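Local coordinates for protein Alpha/beta hydrolase (PDB 4EZI) that is of unknown function but has the alpha/beta-hydrolase fold and may be a lipase acting on triacylglycerols, at residues P116-L121 against T127-V132; E135-S140 against Y168-F173; L222-Y227 against E253-Y258. One frame throughout, in Å; residues are numbered along the deposited sequence.

Overall arrangement
All three contacts are buried. Contact 2 is the most central, its centre about 5 Å from the centre of the chain; contact 1 follows at about 11 Å, and contact 3, with partly exposed Y227, is the most peripheral at about 17 Å. Contact 1 lies within the loop leading into helix 134-154, contact 2 sets that helix against helix 170-185, and contact 3 joins helices 218-233 and 247-254. Contacts 1 and 2 meet at a probable hydrogen bond between H129 NE2 and E170 OE2, 2.6 Å. Contact 1 also touches contact 3. Polar bonding across contact 1 gives way to leucine packed against a carboxylate oxygen and a phenylalanine ring edge in contact 2, and to selenium-aromatic packing in contact 3.

Contact 1 of 3, residues P116-L121 against T127-V132; sequences PDYLGL and TLHPYV
H129 drives its imidazole into the bend formed by Y118-L121, a type II beta turn. Its ND1 donates to L119 O over 2.8 Å, with an N-H...O angle of 156°. The acceptor lies in the ring plane and the donor in the carbonyl plane, so the bond fixes the rotation of the imidazole. With CG anti to the backbone N (chi1 175°), the ring reaches L119 O, with L121 CD1 over one face, 4.3 Å from the ring centroid, a CH-pi contact, and Y118 CB approaching obliquely from that same side, 3.4 Å from H129 CE1. The Y118 and H129 rings are nearly parallel, at 15°, but slid apart so that they barely overlap. P130 CD presses on L119 CB at 3.7 Å. The backbones come close too, G120 CA lying 3.9 Å from H129 CA.

Toward T127, which is exposed, side-chain packing gives way to a water that donates to G120 O at 2.7 Å and only weakly to T127 O.

H129 NE2 is hydrogen-bonded to E170 OE2. With both ring nitrogens engaged and ND1 a donor, the histidine connects the loop to the helix after the presumed nucleophile, and the nearby carboxylate would tend to stabilise a protonated imidazole.

Contact 2 of 3, residues E135-S140 against Y168-F173; sequences ETLASS and YSEGGF
L137, E170 and F173 meet through contrasting first torsions. L137 holds CG anti to its carbonyl carbon (chi1 -75°), while E170 and F173 both carry CG anti to the backbone N, and E170 continues extended so that its carboxylate reaches the leucine. The setting is the alpha/beta-hydrolase fold: Y168-F173 spans the sharp turn from strand 162-168 into helix 170-185, and the sequence G167, S169, G171 matches a nucleophile elbow. S169 has phi 64° and psi -123°, the strained backbone expected of such an elbow. Its OG is hydrogen-bonded to H351 NE2, consistent with a catalytic triad completed by D318.

The contact between the two helices is small, burying 127 Å² in all, and no hydrogen bond crosses it. Its backbones stay well apart, the nearest alpha carbons, L137 CA and F173 CA, being 8.4 Å from each other. The isobutyl group of L137 fills this gap, crossing both opposing side chains at about a right angle. Each of its methyl groups comes near the glutamate oxygen, and one of them also meets the phenylalanine at the ring edge.

E170 OE2 does not depend on the leucine for polar satisfaction, because H129 NE2 and V132 N, from the loop that leads into helix 134-154, are both hydrogen-bonded to it. Those bonds fix the end of the side chain just after the presumed nucleophile, while L137 packs apolar carbon beside the buried carboxylate.

The closest approaches are L137 CD1 to E170 OE2 at 3.7 Å and L137 CD1 to F173 CD1 at 3.8 Å.

Contact 3 of 3, residues L222-Y227 against E253-Y258; sequences LAYFFY and ELMDGY
M255, a selenomethionine, is the projection here, and A223, Y224 and Y227 of helix 218-233 form the hollow that receives it. Its side chain starts with CG anti to the carbonyl carbon and then bends at chi2 (-67°), presenting successive atoms to different neighbours. At the base, CB lies 3.9 Å from Y227 CD2, the two side chains running past each other in opposite directions. SE comes next, 3.9 Å from Y224 CD1 and 4.3 Å from the centroid of that ring, its approach inclined 31° from the ring normal. The terminal CE reaches the small methyl of A223, 3.9 Å from A223 CB, where the helix surface is low.

Shape complementarity therefore carries the contact, and no hydrogen bond crosses it. M255 contributes 102 Å² of the 195 Å² buried by both sides. The ring of Y224 also stacks with Y131, and its hydroxyl is hydrogen-bonded to R84 O.

Beyond M255 the chain leaves the helix through an Asx turn at D256. With its Met-aromatic contact between M255 and Y224, the arrangement joins a helix to the C-terminal end of another, within the helical region inserted between strands 193-197 and 310-314 of the alpha/beta-hydrolase sheet.

Contact 1 of 3, residues P116-L121 against T127-V132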
ATOM      1  N   PRO A 116      -4.022  -6.132   4.339  1.00  6.97           N
ATOM      2  CA  PRO A 116      -4.868  -6.590   3.228  1.00  7.08           C
ATOM      3  C   PRO A 116      -4.020  -7.106   2.060  1.00  6.36           C
ATOM      4  O   PRO A 116      -2.952  -6.560   1.788  1.00  6.60           O
ATOM      5  CB  PRO A 116      -5.626  -5.338   2.803  1.00  8.06           C
ATOM      6  CG  PRO A 116      -4.727  -4.198   3.228  1.00  7.98           C
ATOM      7  CD  PRO A 116      -4.105  -4.665   4.517  1.00  7.23           C
ATOM      8  N   ASP A 117      -4.541  -8.078   1.316  1.00  6.33           N
ATOM      9  CA  ASP A 117      -3.891  -8.493   0.083  1.00  6.03           C
ATOM     10  C   ASP A 117      -4.159  -7.565  -1.092  1.00  6.04           C
ATOM     11  O   ASP A 117      -3.340  -7.474  -2.005  1.00  5.96           O
ATOM     12  CB  ASP A 117      -4.312  -9.920  -0.327  1.00  6.69           C
ATOM     13  CG  ASP A 117      -3.813 -10.999   0.593  1.00  6.50           C
ATOM     14  OD1 ASP A 117      -2.858 -10.779   1.368  1.00  7.01           O
ATOM     15  OD2 ASP A 117      -4.369 -12.115   0.512  1.00  7.42           O
ATOM     16  N   TYR A 118      -5.327  -6.937  -1.072  1.00  6.50           N
ATOM     17  CA  TYR A 118      -5.948  -6.136  -2.154  1.00  6.30           C
ATOM     18  C   TYR A 118      -6.753  -7.031  -3.108  1.00  5.99           C
ATOM     19  O   TYR A 118      -6.545  -8.238  -3.222  1.00  6.84           O
ATOM     20  CB  TYR A 118      -4.978  -5.325  -3.004  1.00  6.37           C
ATOM     21  CG  TYR A 118      -4.092  -4.339  -2.309  1.00  6.19           C
ATOM     22  CD1 TYR A 118      -4.472  -3.658  -1.178  1.00  7.28           C
ATOM     23  CD2 TYR A 118      -2.866  -4.029  -2.867  1.00  6.78           C
ATOM     24  CE1 TYR A 118      -3.630  -2.723  -0.588  1.00  7.47           C
ATOM     25  CE2 TYR A 118      -2.043  -3.081  -2.302  1.00  6.56           C
ATOM     26  CZ  TYR A 118      -2.411  -2.419  -1.149  1.00  7.21           C
ATOM     27  OH  TYR A 118      -1.588  -1.451  -0.593  1.00  7.62           O
ATOM     28  N   LEU A 119      -7.692  -6.412  -3.801  1.00  6.68           N
ATOM     29  CA  LEU A 119      -8.468  -7.092  -4.831  1.00  6.96           C
ATOM     30  C   LEU A 119      -7.578  -7.604  -5.948  1.00  7.02           C
ATOM     31  O   LEU A 119      -6.550  -7.007  -6.294  1.00  6.63           O
ATOM     32  CB  LEU A 119      -9.516  -6.146  -5.403  1.00  7.56           C
ATOM     33  CG  LEU A 119     -10.552  -5.613  -4.421  1.00  7.61           C
ATOM     34  CD1 LEU A 119     -11.586  -4.784  -5.194  1.00 10.01           C
ATOM     35  CD2 LEU A 119     -11.214  -6.715  -3.614  1.00 10.04           C
ATOM     36  N   GLY A 120      -7.986  -8.730  -6.531  1.00  6.85           N
ATOM     37  CA  GLY A 120      -7.265  -9.346  -7.619  1.00  7.54           C
ATOM     38  C   GLY A 120      -6.035 -10.129  -7.208  1.00  6.82           C
ATOM     39  O   GLY A 120      -5.339 -10.673  -8.068  1.00  9.21           O
ATOM     40  N   LEU A 121      -5.762 -10.191  -5.911  1.00  6.40           N
ATOM     41  CA  LEU A 121      -4.579 -10.867  -5.386  1.00  7.08           C
ATOM     42  C   LEU A 121      -5.031 -11.809  -4.266  1.00  6.81           C
ATOM     43  O   LEU A 121      -6.174 -11.776  -3.808  1.00  7.46           O
ATOM     44  CB  LEU A 121      -3.547  -9.874  -4.881  1.00  6.48           C
ATOM     45  CG  LEU A 121      -3.069  -8.859  -5.912  1.00  6.29           C
ATOM     46  CD1 LEU A 121      -2.239  -7.769  -5.231  1.00  7.96           C
ATOM     47  CD2 LEU A 121      -2.283  -9.485  -7.062  1.00  8.18           C
ATOM     48  N   THR A 127      -9.775 -11.317 -11.439  1.00 11.07           N
ATOM     49  CA  THR A 127      -8.622 -11.854 -12.143  1.00 11.61           C
ATOM     50  C   THR A 127      -7.420 -10.914 -12.189  1.00 11.65           C
ATOM     51  O   THR A 127      -6.336 -11.344 -12.488  1.00 14.54           O
ATOM     52  CB  THR A 127      -8.990 -12.288 -13.572  1.00 14.54           C
ATOM     53  OG1 THR A 127      -9.488 -11.164 -14.282  1.00 19.82           O
ATOM     54  CG2 THR A 127     -10.036 -13.395 -13.539  1.00 16.17           C
ATOM     55  N   LEU A 128      -7.635  -9.641 -11.886  1.00  9.32           N
ATOM     56  CA  LEU A 128      -6.601  -8.610 -12.061  1.00  8.28           C
ATOM     57  C   LEU A 128      -6.708  -7.613 -10.920  1.00  6.89           C
ATOM     58  O   LEU A 128      -7.792  -7.164 -10.574  1.00  8.15           O
ATOM     59  CB  LEU A 128      -6.824  -7.878 -13.390  1.00  8.54           C
ATOM     60  CG  LEU A 128      -5.799  -6.822 -13.762  1.00  8.29           C
ATOM     61  CD1 LEU A 128      -4.393  -7.393 -13.871  1.00  9.63           C
ATOM     62  CD2 LEU A 128      -6.250  -6.195 -15.091  1.00 10.41           C
ATOM     63  N   HIS A 129      -5.582  -7.256 -10.317  1.00  7.21           N
ATOM     64  CA  HIS A 129      -5.584  -6.222  -9.297  1.00  6.81           C
ATOM     65  C   HIS A 129      -5.936  -4.867  -9.909  1.00  6.79           C
ATOM     66  O   HIS A 129      -5.331  -4.497 -10.899  1.00  7.17           O
ATOM     67  CB  HIS A 129      -4.172  -6.173  -8.697  1.00  7.22           C
ATOM     68  CG  HIS A 129      -3.960  -5.075  -7.716  1.00  7.09           C
ATOM     69  ND1 HIS A 129      -4.752  -4.881  -6.611  1.00  7.37           N
ATOM     70  CD2 HIS A 129      -3.064  -4.051  -7.726  1.00  6.67           C
ATOM     71  CE1 HIS A 129      -4.348  -3.777  -5.988  1.00  7.49           C
ATOM     72  NE2 HIS A 129      -3.315  -3.263  -6.632  1.00  6.95           N
ATOM     73  N   PRO A 130      -6.893  -4.119  -9.298  1.00  7.39           N
ATOM     74  CA  PRO A 130      -7.151  -2.719  -9.697  1.00  7.28           C
ATOM     75  C   PRO A 130      -6.059  -1.825  -9.105  1.00  7.77           C
ATOM     76  O   PRO A 130      -6.079  -1.461  -7.939  1.00  9.21           O
ATOM     77  CB  PRO A 130      -8.550  -2.427  -9.107  1.00  8.18           C
ATOM     78  CG  PRO A 130      -9.065  -3.768  -8.627  1.00  7.60           C
ATOM     79  CD  PRO A 130      -7.852  -4.552  -8.272  1.00  8.42           C
ATOM     80  N   TYR A 131      -5.078  -1.505  -9.932  1.00  6.88           N
ATOM     81  CA  TYR A 131      -3.776  -1.016  -9.494  1.00  6.87           C
ATOM     82  C   TYR A 131      -3.781   0.500  -9.346  1.00  5.92           C
ATOM     83  O   TYR A 131      -4.089   1.248 -10.280  1.00  7.01           O
ATOM     84  CB  TYR A 131      -2.731  -1.460 -10.506  1.00  6.62           C
ATOM     85  CG  TYR A 131      -1.319  -1.055 -10.183  1.00  6.28           C
ATOM     86  CD1 TYR A 131      -0.729  -1.321  -8.946  1.00  6.61           C
ATOM     87  CD2 TYR A 131      -0.552  -0.398 -11.108  1.00  7.06           C
ATOM     88  CE1 TYR A 131       0.579  -0.977  -8.668  1.00  6.81           C
ATOM     89  CE2 TYR A 131       0.762  -0.059 -10.863  1.00  7.34           C
ATOM     90  CZ  TYR A 131       1.317  -0.331  -9.645  1.00  7.65           C
ATOM     91  OH  TYR A 131       2.620   0.051  -9.436  1.00  8.38           O
ATOM     92  N   VAL A 132      -3.445   0.986  -8.161  1.00  6.68           N
ATOM     93  CA  VAL A 132      -3.456   2.439  -7.889  1.00  7.19           C
ATOM     94  C   VAL A 132      -4.823   3.034  -8.272  1.00  7.06           C
ATOM     95  O   VAL A 132      -4.888   4.140  -8.794  1.00  8.16           O
ATOM     96  CB  VAL A 132      -2.251   3.223  -8.517  1.00  7.38           C
ATOM     97  CG1 VAL A 132      -2.002   4.502  -7.690  1.00  9.63           C
ATOM     98  CG2 VAL A 132      -0.997   2.370  -8.571  1.00  8.81           C
TER
HETATM   99  O   HOH W   1      -3.892 -11.502 -10.229  1.00 20.75           O

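Contact 2 of 3, residues E135-S140 against Y168-F173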
ATOM      1  N   GLU A 135     -10.547   4.218  -5.209  1.00  8.31           N
ATOM      2  CA  GLU A 135     -11.805   3.833  -4.585  1.00  8.47           C
ATOM      3  C   GLU A 135     -11.725   2.485  -3.886  1.00  9.28           C
ATOM      4  O   GLU A 135     -12.167   2.339  -2.744  1.00  9.92           O
ATOM      5  CB  GLU A 135     -12.893   3.808  -5.642  1.00 10.04           C
ATOM      6  CG  GLU A 135     -14.268   3.346  -5.183  1.00 14.19           C
ATOM      7  CD  GLU A 135     -14.865   4.138  -4.043  1.00 20.91           C
ATOM      8  OE1 GLU A 135     -14.691   5.387  -4.018  1.00 23.13           O
ATOM      9  OE2 GLU A 135     -15.547   3.513  -3.174  1.00 23.19           O
ATOM     10  N   THR A 136     -11.213   1.481  -4.600  1.00  7.75           N
ATOM     11  CA  THR A 136     -11.159   0.133  -4.079  1.00  8.20           C
ATOM     12  C   THR A 136      -9.927  -0.127  -3.214  1.00  7.57           C
ATOM     13  O   THR A 136     -10.000  -0.975  -2.330  1.00  8.59           O
ATOM     14  CB  THR A 136     -11.324  -0.950  -5.152  1.00  8.97           C
ATOM     15  OG1 THR A 136     -10.358  -0.753  -6.182  1.00  9.62           O
ATOM     16  CG2 THR A 136     -12.742  -0.983  -5.722  1.00 10.30           C
ATOM     17  N   LEU A 137      -8.811   0.552  -3.428  1.00  7.09           N
ATOM     18  CA  LEU A 137      -7.721   0.423  -2.460  1.00  7.25           C
ATOM     19  C   LEU A 137      -8.211   0.896  -1.083  1.00  8.22           C
ATOM     20  O   LEU A 137      -7.968   0.265  -0.060  1.00  8.42           O
ATOM     21  CB  LEU A 137      -6.484   1.186  -2.898  1.00  7.54           C
ATOM     22  CG  LEU A 137      -5.670   0.554  -4.030  1.00  7.54           C
ATOM     23  CD1 LEU A 137      -4.575   1.489  -4.519  1.00  8.53           C
ATOM     24  CD2 LEU A 137      -5.092  -0.822  -3.636  1.00  8.32           C
ATOM     25  N   ALA A 138      -8.968   1.987  -1.064  1.00  7.83           N
ATOM     26  CA  ALA A 138      -9.485   2.523   0.200  1.00  8.06           C
ATOM     27  C   ALA A 138     -10.515   1.570   0.809  1.00  7.90           C
ATOM     28  O   ALA A 138     -10.411   1.178   1.981  1.00  9.23           O
ATOM     29  CB  ALA A 138     -10.098   3.921  -0.031  1.00  9.05           C
ATOM     30  N   SER A 139     -11.523   1.172   0.040  1.00  8.58           N
ATOM     31  CA  SER A 139     -12.587   0.371   0.618  1.00  9.03           C
ATOM     32  C   SER A 139     -12.103  -1.023   0.998  1.00  9.12           C
ATOM     33  O   SER A 139     -12.475  -1.544   2.054  1.00  9.13           O
ATOM     34  CB  SER A 139     -13.789   0.268  -0.351  1.00  9.86           C
ATOM     35  OG  SER A 139     -13.428  -0.232  -1.616  1.00 10.06           O
ATOM     36  N   SER A 140     -11.248  -1.646   0.180  1.00  7.70           N
ATOM     37  CA  SER A 140     -10.754  -2.966   0.498  1.00  7.87           C
ATOM     38  C   SER A 140      -9.899  -2.942   1.771  1.00  7.96           C
ATOM     39  O   SER A 140      -9.931  -3.898   2.547  1.00  8.86           O
ATOM     40  CB  SER A 140      -9.988  -3.606  -0.670  1.00  9.55           C
ATOM     41  OG  SER A 140      -8.778  -2.926  -0.939  1.00 10.55           O
ATOM     42  N   TYR A 168       3.754   1.284   1.885  1.00  6.54           N
ATOM     43  CA  TYR A 168       4.901   1.713   1.064  1.00  6.45           C
ATOM     44  C   TYR A 168       4.495   1.666  -0.388  1.00  7.18           C
ATOM     45  O   TYR A 168       3.859   0.722  -0.842  1.00  7.25           O
ATOM     46  CB  TYR A 168       6.110   0.798   1.298  1.00  7.26           C
ATOM     47  CG  TYR A 168       7.425   1.428   0.869  1.00  7.36           C
ATOM     48  CD1 TYR A 168       8.013   2.399   1.660  1.00  8.12           C
ATOM     49  CD2 TYR A 168       8.071   1.091  -0.323  1.00  7.59           C
ATOM     50  CE1 TYR A 168       9.215   3.003   1.284  1.00  8.03           C
ATOM     51  CE2 TYR A 168       9.248   1.696  -0.713  1.00  7.71           C
ATOM     52  CZ  TYR A 168       9.817   2.652   0.107  1.00  7.91           C
ATOM     53  OH  TYR A 168      10.957   3.312  -0.255  1.00  9.57           O
ATOM     54  N   SER A 169       4.941   2.667  -1.139  1.00  6.96           N
ATOM     55  CA  SER A 169       4.834   2.680  -2.607  1.00  7.79           C
ATOM     56  C   SER A 169       3.348   2.693  -2.981  1.00  7.37           C
ATOM     57  O   SER A 169       2.643   3.611  -2.537  1.00  7.97           O
ATOM     58  CB  SER A 169       5.687   1.547  -3.185  1.00  9.13           C
ATOM     59  OG  SER A 169       5.946   1.719  -4.561  1.00 11.08           O
ATOM     60  N   GLU A 170       2.842   1.742  -3.769  1.00  7.70           N
ATOM     61  CA  GLU A 170       1.389   1.676  -3.990  1.00  7.37           C
ATOM     62  C   GLU A 170       0.651   1.763  -2.649  1.00  7.35           C
ATOM     63  O   GLU A 170      -0.406   2.383  -2.556  1.00  7.54           O
ATOM     64  CB  GLU A 170       0.972   0.376  -4.702  1.00  7.58           C
ATOM     65  CG  GLU A 170      -0.517   0.333  -4.990  1.00  8.16           C
ATOM     66  CD  GLU A 170      -1.041  -0.976  -5.505  1.00  7.76           C
ATOM     67  OE1 GLU A 170      -0.337  -1.993  -5.458  1.00  7.25           O
ATOM     68  OE2 GLU A 170      -2.218  -0.960  -5.984  1.00  7.13           O
ATOM     69  N   GLY A 171       1.195   1.112  -1.635  1.00  6.91           N
ATOM     70  CA  GLY A 171       0.601   1.122  -0.313  1.00  7.37           C
ATOM     71  C   GLY A 171       0.645   2.421   0.439  1.00  6.48           C
ATOM     72  O   GLY A 171      -0.162   2.622   1.338  1.00  7.15           O
ATOM     73  N   GLY A 172       1.583   3.286   0.064  1.00  6.66           N
ATOM     74  CA  GLY A 172       1.538   4.650   0.589  1.00  7.41           C
ATOM     75  C   GLY A 172       0.318   5.378   0.065  1.00  7.57           C
ATOM     76  O   GLY A 172      -0.355   6.095   0.798  1.00  8.08           O
ATOM     77  N   PHE A 173       0.049   5.204  -1.229  1.00  7.11           N
ATOM     78  CA  PHE A 173      -1.180   5.718  -1.825  1.00  7.62           C
ATOM     79  C   PHE A 173      -2.415   5.089  -1.165  1.00  7.05           C
ATOM     80  O   PHE A 173      -3.341   5.792  -0.783  1.00  7.85           O
ATOM     81  CB  PHE A 173      -1.107   5.478  -3.335  1.00  8.28           C
ATOM     82  CG  PHE A 173      -2.312   5.932  -4.120  1.00  7.94           C
ATOM     83  CD1 PHE A 173      -3.399   5.111  -4.328  1.00  8.76           C
ATOM     84  CD2 PHE A 173      -2.324   7.184  -4.702  1.00 10.75           C
ATOM     85  CE1 PHE A 173      -4.474   5.522  -5.088  1.00  8.51           C
ATOM     86  CE2 PHE A 173      -3.389   7.591  -5.476  1.00 12.70           C
ATOM     87  CZ  PHE A 173      -4.474   6.783  -5.652  1.00  9.93           C
TER

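Contact 3 of 3, residues L222-Y227 against E253-Y258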
ATOM      1  N   LEU A 222       3.701   1.290 -15.333  1.00  5.96           N
ATOM      2  CA  LEU A 222       2.776   1.916 -16.280  1.00  6.66           C
ATOM      3  C   LEU A 222       1.977   0.882 -17.042  1.00  6.54           C
ATOM      4  O   LEU A 222       0.790   1.085 -17.304  1.00  6.95           O
ATOM      5  CB  LEU A 222       3.523   2.851 -17.242  1.00  7.70           C
ATOM      6  CG  LEU A 222       4.081   4.102 -16.559  1.00  7.77           C
ATOM      7  CD1 LEU A 222       5.032   4.821 -17.509  1.00 13.21           C
ATOM      8  CD2 LEU A 222       2.996   5.045 -16.071  1.00 16.29           C
ATOM      9  N   ALA A 223       2.627  -0.210 -17.420  1.00  6.02           N
ATOM     10  CA  ALA A 223       1.915  -1.308 -18.083  1.00  7.07           C
ATOM     11  C   ALA A 223       0.780  -1.829 -17.168  1.00  6.31           C
ATOM     12  O   ALA A 223      -0.372  -1.968 -17.591  1.00  6.98           O
ATOM     13  CB  ALA A 223       2.898  -2.419 -18.407  1.00  7.93           C
ATOM     14  N   TYR A 224       1.117  -2.059 -15.907  1.00  6.19           N
ATOM     15  CA  TYR A 224       0.127  -2.553 -14.945  1.00  6.31           C
ATOM     16  C   TYR A 224      -1.015  -1.557 -14.786  1.00  6.25           C
ATOM     17  O   TYR A 224      -2.201  -1.897 -14.788  1.00  6.78           O
ATOM     18  CB  TYR A 224       0.839  -2.801 -13.613  1.00  7.15           C
ATOM     19  CG  TYR A 224       0.224  -3.692 -12.552  1.00  7.13           C
ATOM     20  CD1 TYR A 224      -0.890  -4.485 -12.775  1.00  9.26           C
ATOM     21  CD2 TYR A 224       0.846  -3.802 -11.327  1.00  8.67           C
ATOM     22  CE1 TYR A 224      -1.326  -5.384 -11.817  1.00 10.46           C
ATOM     23  CE2 TYR A 224       0.408  -4.718 -10.357  1.00  8.69           C
ATOM     24  CZ  TYR A 224      -0.678  -5.493 -10.600  1.00  8.48           C
ATOM     25  OH  TYR A 224      -1.096  -6.413  -9.671  1.00 10.12           O
ATOM     26  N   PHE A 225      -0.661  -0.280 -14.638  1.00  6.08           N
ATOM     27  CA  PHE A 225      -1.644   0.728 -14.369  1.00  6.72           C
ATOM     28  C   PHE A 225      -2.657   0.875 -15.502  1.00  6.24           C
ATOM     29  O   PHE A 225      -3.858   0.839 -15.287  1.00  6.34           O
ATOM     30  CB  PHE A 225      -0.975   2.094 -14.076  1.00  6.74           C
ATOM     31  CG  PHE A 225      -1.976   3.170 -13.757  1.00  7.07           C
ATOM     32  CD1 PHE A 225      -2.585   3.205 -12.514  1.00  8.13           C
ATOM     33  CD2 PHE A 225      -2.377   4.088 -14.708  1.00  7.78           C
ATOM     34  CE1 PHE A 225      -3.555   4.116 -12.209  1.00  9.16           C
ATOM     35  CE2 PHE A 225      -3.358   5.016 -14.394  1.00  9.06           C
ATOM     36  CZ  PHE A 225      -3.939   5.027 -13.145  1.00  9.21           C
ATOM     37  N   PHE A 226      -2.167   1.068 -16.718  1.00  6.16           N
ATOM     38  CA  PHE A 226      -3.085   1.279 -17.829  1.00  6.19           C
ATOM     39  C   PHE A 226      -3.801   0.009 -18.251  1.00  6.09           C
ATOM     40  O   PHE A 226      -4.959   0.056 -18.671  1.00  6.98           O
ATOM     41  CB  PHE A 226      -2.400   2.010 -18.996  1.00  7.39           C
ATOM     42  CG  PHE A 226      -2.101   3.448 -18.679  1.00  6.97           C
ATOM     43  CD1 PHE A 226      -3.132   4.365 -18.575  1.00  7.73           C
ATOM     44  CD2 PHE A 226      -0.826   3.859 -18.451  1.00  7.93           C
ATOM     45  CE1 PHE A 226      -2.878   5.701 -18.255  1.00  8.65           C
ATOM     46  CE2 PHE A 226      -0.556   5.191 -18.140  1.00  8.69           C
ATOM     47  CZ  PHE A 226      -1.580   6.103 -18.031  1.00  8.82           C
ATOM     48  N   TYR A 227      -3.148  -1.154 -18.126  1.00  6.32           N
ATOM     49  CA  TYR A 227      -3.838  -2.409 -18.415  1.00  6.89           C
ATOM     50  C   TYR A 227      -5.012  -2.605 -17.450  1.00  6.17           C
ATOM     51  O   TYR A 227      -6.142  -2.926 -17.852  1.00  6.94           O
ATOM     52  CB  TYR A 227      -2.858  -3.584 -18.381  1.00  6.95           C
ATOM     53  CG  TYR A 227      -3.523  -4.916 -18.559  1.00  7.77           C
ATOM     54  CD1 TYR A 227      -4.296  -5.195 -19.666  1.00  9.44           C
ATOM     55  CD2 TYR A 227      -3.411  -5.898 -17.606  1.00  8.68           C
ATOM     56  CE1 TYR A 227      -4.940  -6.420 -19.827  1.00  9.25           C
ATOM     57  CE2 TYR A 227      -4.045  -7.122 -17.749  1.00  9.70           C
ATOM     58  CZ  TYR A 227      -4.828  -7.374 -18.859  1.00 10.06           C
ATOM     59  OH  TYR A 227      -5.467  -8.595 -19.013  1.00 12.24           O
ATOM     60  N   GLU A 253      -0.547 -11.095 -20.755  1.00 10.40           N
ATOM     61  CA  GLU A 253       0.104 -12.333 -20.328  1.00 10.74           C
ATOM     62  C   GLU A 253       0.994 -12.103 -19.095  1.00 10.06           C
ATOM     63  O   GLU A 253       0.918 -12.821 -18.086  1.00 11.41           O
ATOM     64  CB  GLU A 253       1.017 -12.937 -21.411  0.50 13.81           C
ATOM     65  CG  GLU A 253       0.501 -13.154 -22.835  0.50 21.67           C
ATOM     66  CD  GLU A 253       1.674 -13.374 -23.818  0.50 26.53           C
ATOM     67  OE1 GLU A 253       2.667 -14.026 -23.422  0.50 28.59           O
ATOM     68  OE2 GLU A 253       1.630 -12.896 -24.976  0.50 23.66           O
ATOM     69  N   LEU A 254       1.839 -11.087 -19.164  1.00  8.35           N
ATOM     70  CA  LEU A 254       2.754 -10.788 -18.065  1.00  8.85           C
ATOM     71  C   LEU A 254       2.029 -10.465 -16.779  1.00  8.68           C
ATOM     72  O   LEU A 254       2.573 -10.708 -15.694  1.00 10.40           O
ATOM     73  CB  LEU A 254       3.665  -9.624 -18.416  1.00  8.81           C
ATOM     74  CG  LEU A 254       4.631  -9.859 -19.577  1.00  9.18           C
ATOM     75  CD1 LEU A 254       5.343  -8.548 -19.934  1.00 11.01           C
ATOM     76  CD2 LEU A 254       5.620 -10.992 -19.308  1.00 11.21           C
HETATM   77  N   MSE A 255       0.828  -9.879 -16.901  1.00  8.72           N
HETATM   78  CA  MSE A 255       0.062  -9.465 -15.744  1.00  8.13           C
HETATM   79  C   MSE A 255      -0.947 -10.484 -15.263  1.00  9.17           C
HETATM   80  O   MSE A 255      -1.846 -10.130 -14.529  1.00 11.52           O
HETATM   81  CB  MSE A 255      -0.623  -8.102 -15.998  1.00  9.58           C
HETATM   82  CG  MSE A 255       0.318  -6.987 -16.409  1.00 10.35           C
HETATM   83 SE   MSE A 255       1.513  -6.494 -15.031  0.75 11.67          SE
HETATM   84  CE  MSE A 255       2.909  -5.640 -16.140  1.00 14.59           C
ATOM     85  N   ASP A 256      -0.736 -11.758 -15.595  1.00  8.62           N
ATOM     86  CA  ASP A 256      -1.690 -12.809 -15.251  1.00  8.78           C
ATOM     87  C   ASP A 256      -1.640 -13.238 -13.791  1.00  8.69           C
ATOM     88  O   ASP A 256      -2.479 -14.028 -13.378  1.00 10.53           O
ATOM     89  CB  ASP A 256      -1.528 -14.003 -16.199  1.00  9.38           C
ATOM     90  CG  ASP A 256      -0.217 -14.763 -16.021  1.00  9.11           C
ATOM     91  OD1 ASP A 256       0.654 -14.374 -15.215  1.00  9.06           O
ATOM     92  OD2 ASP A 256      -0.034 -15.774 -16.775  1.00 12.29           O
ATOM     93  N   GLY A 257      -0.684 -12.742 -13.021  1.00  8.18           N
ATOM     94  CA  GLY A 257      -0.519 -13.087 -11.626  1.00  7.79           C
ATOM     95  C   GLY A 257       0.456 -14.219 -11.358  1.00  8.02           C
ATOM     96  O   GLY A 257       0.701 -14.546 -10.195  1.00  8.07           O
ATOM     97  N   TYR A 258       1.037 -14.791 -12.431  1.00  8.54           N
ATOM     98  CA  TYR A 258       1.896 -15.974 -12.334  1.00  9.16           C
ATOM     99  C   TYR A 258       3.236 -15.772 -13.021  1.00  9.25           C
ATOM    100  O   TYR A 258       3.950 -16.723 -13.271  1.00 12.40           O
ATOM    101  CB  TYR A 258       1.161 -17.214 -12.873  1.00 10.00           C
ATOM    102  CG  TYR A 258      -0.045 -17.495 -12.033  1.00 10.08           C
ATOM    103  CD1 TYR A 258       0.087 -18.107 -10.792  1.00 11.30           C
ATOM    104  CD2 TYR A 258      -1.307 -17.068 -12.415  1.00  9.87           C
ATOM    105  CE1 TYR A 258      -0.993 -18.316  -9.974  1.00 10.86           C
ATOM    106  CE2 TYR A 258      -2.404 -17.281 -11.585  1.00 11.61           C
ATOM    107  CZ  TYR A 258      -2.239 -17.917 -10.373  1.00  9.61           C
ATOM    108  OH  TYR A 258      -3.322 -18.147  -9.545  1.00 11.82           O
TER